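Local coordinates for protein pyruvate kinase (Cryptosporidium parvum, PDB 4DRS) that probably catalyses the last step of glycolysis, transferring the phosphate of phosphoenolpyruvate to ADP to yield pyruvate and ATP, at residues 65-70 with 97-102; 414-419 with 502-507; 439-444 with 448-453. All coordinates share one frame; numbering follows the deposited sequence.

Contact 1. Residues 65-70 with 97-102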
# COMPACT_ATOMS: atom_id res chain seq x y z
N LEU A 65 -8.23 40.62 -18.00
CA LEU A 65 -7.31 39.52 -17.72
C LEU A 65 -7.38 39.03 -16.27
O LEU A 65 -7.31 37.83 -16.02
CB LEU A 65 -5.88 39.89 -18.09
CG LEU A 65 -5.56 40.06 -19.58
CD1 LEU A 65 -4.15 40.62 -19.74
CD2 LEU A 65 -5.72 38.76 -20.35
N ILE A 66 -7.53 39.97 -15.34
CA ILE A 66 -7.76 39.62 -13.94
C ILE A 66 -9.07 38.82 -13.78
O ILE A 66 -9.09 37.79 -13.12
CB ILE A 66 -7.75 40.87 -13.02
CG1 ILE A 66 -6.40 41.60 -13.12
CG2 ILE A 66 -8.07 40.49 -11.57
CD1 ILE A 66 -6.37 42.97 -12.46
N ASP A 67 -10.14 39.30 -14.42
CA ASP A 67 -11.44 38.64 -14.35
C ASP A 67 -11.43 37.23 -14.93
O ASP A 67 -12.17 36.35 -14.47
CB ASP A 67 -12.52 39.48 -15.03
CG ASP A 67 -12.93 40.70 -14.21
OD1 ASP A 67 -12.56 40.78 -13.02
OD2 ASP A 67 -13.63 41.58 -14.76
N LYS A 68 -10.58 37.02 -15.94
CA LYS A 68 -10.47 35.72 -16.59
C LYS A 68 -9.57 34.76 -15.81
O LYS A 68 -9.63 33.55 -16.01
CB LYS A 68 -9.96 35.87 -18.03
CG LYS A 68 -10.70 36.87 -18.91
CD LYS A 68 -12.11 36.43 -19.25
CE LYS A 68 -12.84 37.50 -20.05
NZ LYS A 68 -14.29 37.17 -20.21
N GLY A 69 -8.73 35.30 -14.93
CA GLY A 69 -7.92 34.47 -14.05
C GLY A 69 -6.44 34.77 -13.89
O GLY A 69 -5.71 33.97 -13.29
N MET A 70 -5.98 35.91 -14.40
CA MET A 70 -4.55 36.27 -14.30
C MET A 70 -4.12 36.46 -12.85
O MET A 70 -4.71 37.26 -12.12
CB MET A 70 -4.21 37.52 -15.13
CG MET A 70 -2.75 37.96 -15.02
SD MET A 70 -2.33 39.45 -15.95
CE MET A 70 -3.32 40.69 -15.10
N LYS A 97 -5.87 48.11 -8.85
CA LYS A 97 -6.64 48.97 -7.94
C LYS A 97 -8.14 48.86 -8.19
O LYS A 97 -8.93 48.95 -7.26
CB LYS A 97 -6.19 50.43 -8.04
CG LYS A 97 -4.91 50.73 -7.28
CD LYS A 97 -4.56 52.21 -7.29
CE LYS A 97 -3.28 52.47 -6.50
NZ LYS A 97 -3.02 53.93 -6.32
N ALA A 98 -8.51 48.64 -9.44
CA ALA A 98 -9.91 48.47 -9.82
C ALA A 98 -10.46 47.10 -9.41
O ALA A 98 -11.65 46.82 -9.61
CB ALA A 98 -10.08 48.70 -11.32
N ARG A 99 -9.60 46.26 -8.84
CA ARG A 99 -9.99 44.92 -8.41
C ARG A 99 -9.48 44.63 -6.99
O ARG A 99 -8.58 43.81 -6.82
CB ARG A 99 -9.49 43.86 -9.40
CG ARG A 99 -10.26 43.78 -10.71
CD ARG A 99 -11.65 43.19 -10.50
NE ARG A 99 -12.45 43.16 -11.73
CZ ARG A 99 -13.14 44.19 -12.22
NH1 ARG A 99 -13.12 45.38 -11.60
NH2 ARG A 99 -13.84 44.04 -13.34
N PRO A 100 -10.08 45.29 -5.97
CA PRO A 100 -9.60 45.22 -4.58
C PRO A 100 -9.63 43.82 -3.96
O PRO A 100 -8.90 43.57 -3.00
CB PRO A 100 -10.57 46.15 -3.83
CG PRO A 100 -11.81 46.15 -4.66
CD PRO A 100 -11.33 46.07 -6.08
N HIS A 101 -10.45 42.92 -4.50
CA HIS A 101 -10.51 41.54 -4.02
C HIS A 101 -9.54 40.62 -4.73
O HIS A 101 -9.58 39.40 -4.55
CB HIS A 101 -11.93 40.98 -4.11
CG HIS A 101 -12.93 41.66 -3.20
ND1 HIS A 101 -12.63 42.00 -1.92
CD2 HIS A 101 -14.25 42.05 -3.41
CE1 HIS A 101 -13.71 42.59 -1.36
NE2 HIS A 101 -14.70 42.62 -2.27
N SER A 102 -8.66 41.20 -5.53
CA SER A 102 -7.64 40.43 -6.23
C SER A 102 -6.25 40.95 -5.88
O SER A 102 -6.08 42.12 -5.54
CB SER A 102 -7.85 40.48 -7.74
OG SER A 102 -8.91 39.61 -8.13
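Asp67 and Arg99 meet edge to edge, their flat ends nearly coplanar, in the classic side-on salt bridge in which a guanidinium offers NE and one terminal nitrogen to both oxygens of a carboxylate. Arg99 NE reaches Asp67 OD1 at 2.7 Å, while Arg99 NH2 reaches Asp67 OD2 at 2.8 Å. Both bonds are nearly straight and lie close to the guanidinium plane. Both oxygens are met on their syn side, the OD1 bond being tilted somewhat out of the carboxylate plane. The two planes are only 19° apart, yet the side chains as a whole meet at about a right angle. A bend in the arginine chain at chi2 (-71°), followed by an extended chi3, carries the group across, and chi4 (-82°) turns its NE edge toward Asp67. The remaining nitrogen turns back on its own loop: Arg99 NH1 donates to Ala98 O at 2.9 Å, a more bent bond that comes from above the carbonyl plane. With it, three bonds fix the guanidinium's rotation.

The pairing belongs to the (beta/alpha)8 barrel. It ties the C-terminal end of helix 59-68, which closes in a Schellman motif at Gly69, to the loop that leaves helix 82-97 for barrel strand 105-109. A type I turn from Arg99 to Ser102 shapes this loop and is closed by Ser102 N bonding to Arg99 O at 2.9 Å.

Beside the charged pair, Ile66 packs against the loop. It points its CB that way, and its CG2 methyl meets Ser102 OG at 3.6 Å and the aliphatic Arg99 CG at 4.0 Å. Ile66 also packs on Val104, and Arg99 on Ile63 one turn earlier in the helix. A bound sulfate ion, probably from the crystallisation liquor, lies about 4 Å from the Ser102 side chain at the nearest atoms.

Contact 2. Residues 414-419 with 502-507; sequences CSAVES and FAIAVH
Ala416 and Ile504 bring the two backbones closest, their CA atoms 6.3 Å apart, where helix 414-419 runs antiparallel to strand 502-506. The axes of these short segments are 8.8 Å apart and their directions differ by 174°, so the helix lies along the strand. This is helix-on-sheet packing in the alpha/beta domain of pyruvate kinase: helix 408-422 lies on one face of the mixed sheet in which strand 502-506 sits between strands 427-431 and 519-524. Ala503 and Ala505, alternating to the other face, meet helix 480-493.

A small residue on the helix allows the close approach. The methyl of Ala416 points toward the strand and is met by two branched side chains, with its CB 3.7 Å from Val506 CG2 and 3.9 Å from Ile504 CG2. Ile504 then reaches along the helix with its longer branch. Its chi1, near -50°, sets Ile504 CG1 against the backbone, 3.7 Å from Ala416 O, and its chi2, at -61°, sends CD1 on to the next helical turn at Ser419. Ile504 also packs on Ile522 of the neighbouring strand.

The other surface of the helix serves the assembly. Glu418 OE2 bonds to Tyr395 OH of the second subunit, and Ser419 OG pairs with Ser415 OG of that subunit, so Ser419 directs its hydroxyl to the partner chain and uses its carbon for the sheet: Ser419 CB touches Ile504 CD1 at 3.7 Å.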
# COMPACT_ATOMS: atom_id res chain seq x y z
N CYS A 414 1.93 20.15 7.44
CA CYS A 414 1.44 18.79 7.20
C CYS A 414 0.23 18.44 8.04
O CYS A 414 -0.73 17.84 7.54
CB CYS A 414 2.52 17.76 7.52
SG CYS A 414 3.83 17.76 6.31
N SER A 415 0.28 18.78 9.32
CA SER A 415 -0.81 18.48 10.22
C SER A 415 -2.08 19.25 9.86
O SER A 415 -3.18 18.73 10.03
CB SER A 415 -0.39 18.74 11.67
OG SER A 415 0.57 17.77 12.06
N ALA A 416 -1.92 20.47 9.34
CA ALA A 416 -3.04 21.26 8.86
C ALA A 416 -3.75 20.56 7.71
O ALA A 416 -4.98 20.48 7.68
CB ALA A 416 -2.58 22.65 8.43
N VAL A 417 -2.96 20.04 6.77
CA VAL A 417 -3.49 19.32 5.61
C VAL A 417 -4.17 18.01 6.02
O VAL A 417 -5.23 17.67 5.50
CB VAL A 417 -2.41 19.07 4.53
CG1 VAL A 417 -2.97 18.22 3.39
CG2 VAL A 417 -1.88 20.39 3.99
N GLU A 418 -3.55 17.28 6.96
CA GLU A 418 -4.14 16.04 7.46
C GLU A 418 -5.44 16.32 8.23
O GLU A 418 -6.44 15.63 8.03
CB GLU A 418 -3.15 15.27 8.34
CG GLU A 418 -3.54 13.81 8.56
CD GLU A 418 -3.03 13.24 9.87
OE1 GLU A 418 -3.10 13.95 10.90
OE2 GLU A 418 -2.58 12.07 9.89
N SER A 419 -5.41 17.34 9.09
CA SER A 419 -6.58 17.77 9.85
C SER A 419 -7.75 18.17 8.97
O SER A 419 -8.90 17.80 9.23
CB SER A 419 -6.24 18.93 10.79
OG SER A 419 -6.03 18.46 12.11
N PHE A 502 -16.09 23.51 8.67
CA PHE A 502 -14.83 23.61 9.38
C PHE A 502 -13.76 24.30 8.55
O PHE A 502 -13.74 24.21 7.32
CB PHE A 502 -14.33 22.24 9.83
CG PHE A 502 -15.16 21.60 10.91
CD1 PHE A 502 -15.22 22.16 12.18
CD2 PHE A 502 -15.87 20.43 10.65
CE1 PHE A 502 -15.98 21.57 13.18
CE2 PHE A 502 -16.63 19.84 11.65
CZ PHE A 502 -16.69 20.41 12.91
N ALA A 503 -12.87 25.01 9.24
CA ALA A 503 -11.66 25.56 8.65
C ALA A 503 -10.50 25.29 9.60
O ALA A 503 -10.67 25.29 10.82
CB ALA A 503 -11.80 27.05 8.40
N ILE A 504 -9.33 25.04 9.03
CA ILE A 504 -8.11 24.91 9.81
C ILE A 504 -7.44 26.28 9.86
O ILE A 504 -7.19 26.89 8.82
CB ILE A 504 -7.13 23.87 9.21
CG1 ILE A 504 -7.83 22.54 8.91
CG2 ILE A 504 -5.91 23.68 10.11
CD1 ILE A 504 -8.44 21.83 10.10
N ALA A 505 -7.17 26.75 11.07
CA ALA A 505 -6.43 27.99 11.26
C ALA A 505 -5.00 27.69 11.69
O ALA A 505 -4.78 26.94 12.63
CB ALA A 505 -7.13 28.88 12.28
N VAL A 506 -4.05 28.28 10.98
CA VAL A 506 -2.63 28.13 11.29
C VAL A 506 -1.98 29.50 11.48
O VAL A 506 -2.22 30.41 10.69
CB VAL A 506 -1.89 27.36 10.17
CG1 VAL A 506 -0.38 27.44 10.34
CG2 VAL A 506 -2.34 25.92 10.13
N HIS A 507 -1.20 29.65 12.55
CA HIS A 507 -0.38 30.86 12.74
C HIS A 507 0.82 30.63 13.60
O HIS A 507 1.41 29.54 13.55
CB HIS A 507 -1.22 32.05 13.25
CG HIS A 507 -1.92 31.81 14.56
ND1 HIS A 507 -1.30 31.93 15.75
CD2 HIS A 507 -3.25 31.49 14.84
CE1 HIS A 507 -2.18 31.68 16.74
NE2 HIS A 507 -3.37 31.41 16.19

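Contact 3. Residues 439-444 with 448-453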
# COMPACT_ATOMS: atom_id res chain seq x y z
N ARG A 439 3.43 28.77 1.70
CA ARG A 439 4.20 27.98 0.73
C ARG A 439 4.34 26.51 1.15
O ARG A 439 4.26 25.61 0.32
CB ARG A 439 5.58 28.61 0.50
CG ARG A 439 5.57 29.73 -0.53
CD ARG A 439 6.95 30.33 -0.79
NE ARG A 439 7.38 31.19 0.31
CZ ARG A 439 7.06 32.47 0.44
NH1 ARG A 439 6.30 33.08 -0.46
NH2 ARG A 439 7.50 33.16 1.49
N LEU A 440 4.54 26.28 2.45
CA LEU A 440 4.66 24.93 2.99
C LEU A 440 3.34 24.15 2.93
O LEU A 440 3.34 22.96 2.63
CB LEU A 440 5.19 24.97 4.43
CG LEU A 440 6.67 25.35 4.59
CD1 LEU A 440 6.98 25.69 6.04
CD2 LEU A 440 7.59 24.24 4.07
N ILE A 441 2.22 24.82 3.20
CA ILE A 441 0.91 24.18 3.07
C ILE A 441 0.68 23.82 1.60
O ILE A 441 0.23 22.71 1.30
CB ILE A 441 -0.24 25.05 3.62
CG1 ILE A 441 -0.04 25.35 5.11
CG2 ILE A 441 -1.59 24.36 3.41
CD1 ILE A 441 -0.95 26.43 5.66
N SER A 442 1.02 24.74 0.70
CA SER A 442 0.89 24.53 -0.75
C SER A 442 1.68 23.32 -1.25
O SER A 442 1.22 22.58 -2.11
CB SER A 442 1.33 25.79 -1.51
OG SER A 442 1.11 25.65 -2.90
N LYS A 443 2.87 23.14 -0.69
CA LYS A 443 3.73 21.99 -0.97
C LYS A 443 3.02 20.64 -0.74
O LYS A 443 3.30 19.66 -1.44
CB LYS A 443 4.99 22.08 -0.11
CG LYS A 443 5.98 20.94 -0.26
CD LYS A 443 7.14 21.08 0.71
CE LYS A 443 8.10 19.91 0.61
NZ LYS A 443 9.26 20.08 1.53
N TYR A 444 2.11 20.59 0.22
CA TYR A 444 1.45 19.33 0.55
C TYR A 444 0.10 19.14 -0.13
O TYR A 444 -0.62 18.18 0.17
CB TYR A 444 1.40 19.10 2.07
CG TYR A 444 2.77 18.80 2.61
CD1 TYR A 444 3.27 17.50 2.59
CD2 TYR A 444 3.59 19.83 3.08
CE1 TYR A 444 4.55 17.22 3.04
CE2 TYR A 444 4.87 19.56 3.54
CZ TYR A 444 5.34 18.26 3.52
OH TYR A 444 6.61 17.98 3.98
N GLN A 448 -8.35 21.56 -0.05
CA GLN A 448 -8.94 22.82 0.43
C GLN A 448 -8.15 23.99 -0.11
O GLN A 448 -6.92 23.92 -0.24
CB GLN A 448 -8.96 22.89 1.96
CG GLN A 448 -9.81 21.83 2.65
CD GLN A 448 -9.12 20.48 2.73
OE1 GLN A 448 -7.91 20.38 2.53
NE2 GLN A 448 -9.89 19.44 3.03
N THR A 449 -8.86 25.07 -0.43
CA THR A 449 -8.22 26.33 -0.78
C THR A 449 -7.46 26.87 0.43
O THR A 449 -7.94 26.78 1.56
CB THR A 449 -9.26 27.36 -1.30
OG1 THR A 449 -9.64 27.00 -2.63
CG2 THR A 449 -8.69 28.78 -1.32
N ILE A 450 -6.26 27.40 0.18
CA ILE A 450 -5.44 28.00 1.22
C ILE A 450 -5.62 29.51 1.21
O ILE A 450 -5.37 30.17 0.19
CB ILE A 450 -3.95 27.67 1.04
CG1 ILE A 450 -3.73 26.17 0.85
CG2 ILE A 450 -3.14 28.18 2.23
CD1 ILE A 450 -2.46 25.85 0.09
N ILE A 451 -6.05 30.06 2.33
CA ILE A 451 -6.20 31.51 2.47
C ILE A 451 -5.10 32.06 3.36
O ILE A 451 -5.03 31.74 4.55
CB ILE A 451 -7.61 31.90 3.00
CG1 ILE A 451 -8.68 31.46 1.99
CG2 ILE A 451 -7.68 33.39 3.28
CD1 ILE A 451 -10.09 31.86 2.34
N ALA A 452 -4.23 32.88 2.77
CA ALA A 452 -3.10 33.48 3.48
C ALA A 452 -3.42 34.90 3.92
O ALA A 452 -3.72 35.76 3.09
CB ALA A 452 -1.86 33.46 2.61
N CYS A 453 -3.33 35.14 5.23
CA CYS A 453 -3.61 36.45 5.81
C CYS A 453 -2.33 37.13 6.25
O CYS A 453 -1.59 36.61 7.09
CB CYS A 453 -4.54 36.32 7.02
SG CYS A 453 -6.11 35.54 6.65
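Ile450 places its long branch with CG1 anti to the carbonyl carbon (chi1 -50°) and CD1 carried onward in a nearly extended chain (chi2 155°), which takes the terminal methyl to Ile441 and Ser442. On the helix, at chi1 -60°, Ile441 holds CG1 beside the backbone N and CG2 opposite it, and this short branch is the one turned to the strand. The contact lies inside a beta-alpha-beta unit made of strand 427-431, helix 436-443 and strand 449-454, with the helix packed over the parallel strands that it connects.

The two isoleucine side chains lie side by side, pointing opposite ways. Ile441 CG2 rests alongside the end of the other chain, 3.7 Å from Ile450 CD1 and 3.8 Å from Ile450 CG1. Ile441 also packs on Ile428 and Thr430 of the preceding strand, so it spans both strands of the unit, whereas Ile450 touches Val469 on the strand beyond.

Ser442 meets the strand through its carbon and backbone atoms. Its hydroxyl bonds to Arg467 O, next to strand 469-473, and the methyl lies against the main chain. Ser442 CA and Ser442 N are both 3.7 Å from Ile450 CD1, and Ser442 CB is slightly farther from the same methyl, at 4.1 Å.

Contacts 2 and 3 are buried and belong to one sheet of the alpha/beta domain, their centres about 9 Å apart. Along the chain, both segments of contact 3 fall between those of contact 2. The helices meet through Val417 and Ile441, and Tyr444, just past the second helix, packs on Cys414. In both, isoleucine branches pack against a helix's side chains and backbone, and serine hydroxyls find partners elsewhere. Contact 1 differs in place and chemistry: it lies in the barrel domain, its centre about 28 Å from that of contact 2 and 20 Å from that of contact 3, and combines a more accessible salt bridge with one buried isoleucine. Of the three, contact 2 alone adjoins another subunit.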